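Local atomic coordinates of flavodoxin (Bacillus cereus, PDB entry 6GAQ), a protein that binds flavin mononucleotide and probably serves as a low-potential electron donor to a number of redox enzymes. Residues I111-L116 with V124-K129. Residues are numbered along the deposited sequence; the frame is centred on the assembly and turned at random.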
# COMPACT_ATOMS: atom_id res chain seq x y z
N ILE A 111 1.55 -2.52 10.18
CA ILE A 111 1.02 -3.88 10.20
C ILE A 111 1.32 -4.59 8.89
O ILE A 111 1.85 -5.71 8.87
CB ILE A 111 -0.49 -3.86 10.50
CG1 ILE A 111 -0.75 -3.35 11.92
CG2 ILE A 111 -1.09 -5.24 10.30
CD1 ILE A 111 -2.20 -3.03 12.20
N PHE A 112 0.97 -3.96 7.77
CA PHE A 112 1.19 -4.58 6.47
C PHE A 112 2.68 -4.71 6.14
O PHE A 112 3.07 -5.62 5.41
CB PHE A 112 0.47 -3.80 5.38
CG PHE A 112 -0.99 -4.11 5.27
CD1 PHE A 112 -1.42 -5.32 4.74
CD2 PHE A 112 -1.94 -3.21 5.72
CE1 PHE A 112 -2.76 -5.61 4.64
CE2 PHE A 112 -3.29 -3.50 5.63
CZ PHE A 112 -3.70 -4.71 5.09
N GLU A 113 3.51 -3.81 6.67
CA GLU A 113 4.94 -3.90 6.42
C GLU A 113 5.54 -5.12 7.11
O GLU A 113 6.38 -5.82 6.53
CB GLU A 113 5.64 -2.62 6.88
CG GLU A 113 5.91 -1.64 5.76
CD GLU A 113 6.44 -0.31 6.26
OE1 GLU A 113 5.76 0.71 6.07
OE2 GLU A 113 7.54 -0.29 6.85
N GLU A 114 5.12 -5.40 8.35
CA GLU A 114 5.60 -6.59 9.04
C GLU A 114 5.12 -7.85 8.35
O GLU A 114 5.88 -8.81 8.20
CB GLU A 114 5.14 -6.57 10.50
CG GLU A 114 5.69 -5.41 11.32
CD GLU A 114 4.96 -5.23 12.63
OE1 GLU A 114 3.96 -5.95 12.85
OE2 GLU A 114 5.38 -4.38 13.44
N ARG A 115 3.85 -7.88 7.93
CA ARG A 115 3.30 -9.07 7.30
C ARG A 115 4.01 -9.39 5.99
O ARG A 115 4.34 -10.55 5.72
CB ARG A 115 1.80 -8.90 7.07
CG ARG A 115 1.19 -9.92 6.12
CD ARG A 115 1.28 -11.33 6.68
NE ARG A 115 0.17 -11.65 7.57
CZ ARG A 115 0.31 -12.05 8.83
NH1 ARG A 115 1.52 -12.18 9.36
NH2 ARG A 115 -0.76 -12.32 9.57
N LEU A 116 4.26 -8.37 5.16
CA LEU A 116 4.95 -8.60 3.89
C LEU A 116 6.37 -9.11 4.12
O LEU A 116 6.84 -10.01 3.42
CB LEU A 116 4.96 -7.33 3.05
CG LEU A 116 3.60 -6.89 2.50
CD1 LEU A 116 3.74 -5.66 1.61
CD2 LEU A 116 2.94 -8.03 1.74
N VAL A 124 11.33 -2.38 0.12
CA VAL A 124 12.35 -1.51 -0.44
C VAL A 124 12.43 -0.13 0.22
O VAL A 124 13.45 0.55 0.08
CB VAL A 124 12.14 -1.33 -1.96
CG1 VAL A 124 12.50 -2.62 -2.69
CG2 VAL A 124 10.71 -0.92 -2.25
N GLN A 125 11.38 0.30 0.92
CA GLN A 125 11.39 1.62 1.54
C GLN A 125 10.33 1.69 2.62
O GLN A 125 9.38 0.90 2.65
CB GLN A 125 11.18 2.72 0.50
CG GLN A 125 9.90 2.58 -0.31
CD GLN A 125 9.91 3.43 -1.57
OE1 GLN A 125 10.85 3.39 -2.35
NE2 GLN A 125 8.85 4.21 -1.76
N GLU A 126 10.50 2.66 3.52
CA GLU A 126 9.55 2.88 4.59
C GLU A 126 8.22 3.37 4.03
O GLU A 126 8.15 4.02 2.98
CB GLU A 126 10.11 3.89 5.59
CG GLU A 126 9.25 4.11 6.84
CD GLU A 126 8.95 2.82 7.58
OE1 GLU A 126 9.86 1.98 7.70
OE2 GLU A 126 7.81 2.66 8.05
N GLY A 127 7.14 3.04 4.74
CA GLY A 127 5.81 3.31 4.23
C GLY A 127 5.50 4.79 4.16
O GLY A 127 6.05 5.62 4.88
N LEU A 128 4.58 5.12 3.25
CA LEU A 128 4.08 6.48 3.09
C LEU A 128 2.90 6.70 4.02
O LEU A 128 1.93 5.94 4.00
CB LEU A 128 3.67 6.73 1.63
CG LEU A 128 2.70 7.87 1.34
CD1 LEU A 128 3.36 9.22 1.54
CD2 LEU A 128 2.14 7.74 -0.07
N LYS A 129 2.99 7.74 4.84
CA LYS A 129 1.96 8.07 5.83
C LYS A 129 1.38 9.44 5.48
O LYS A 129 2.06 10.46 5.62
CB LYS A 129 2.54 8.05 7.24
CG LYS A 129 3.47 6.88 7.48
CD LYS A 129 3.83 6.74 8.94
CE LYS A 129 5.33 6.59 9.11
NZ LYS A 129 5.94 5.69 8.09
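Glu113 reaches from helix 107-117 to the backbone at Gly127, its OE1 lying 3.0 Å from Gly127 N. Beyond CG the chain is extended (chi2 173°), which carries the carboxylate from the helix to that backbone, and the side chain also touches Val94 of strand 91-98. Gly127 has no side chain, and its N and CA both lie close to OE1. The other oxygen, OE2, faces the carboxylate of Glu126, with Glu113 OE2 and Glu126 OE2 3.2 Å apart. The two side chains cross at about a right angle, and their carboxylate planes are turned 56° from each other. Although Glu126 starts out away from the helix, a bend at chi2 (55°) brings its end back to Glu113. Lys129 NZ forms a salt bridge with Glu126 OE2 at 3.6 Å and a weak hydrogen bond to Gly127 O. The contact joins the helix of a right-handed beta-alpha-beta crossover, typical of the flavodoxin fold, to strand 122-131, which is interrupted by a bulge or short loop. Two carboxylates this close would be expected to repel if both are ionised; Lys129 would offset part of that charge, and the arrangement might raise the proton affinity of buried Glu113 more than that of exposed Glu126.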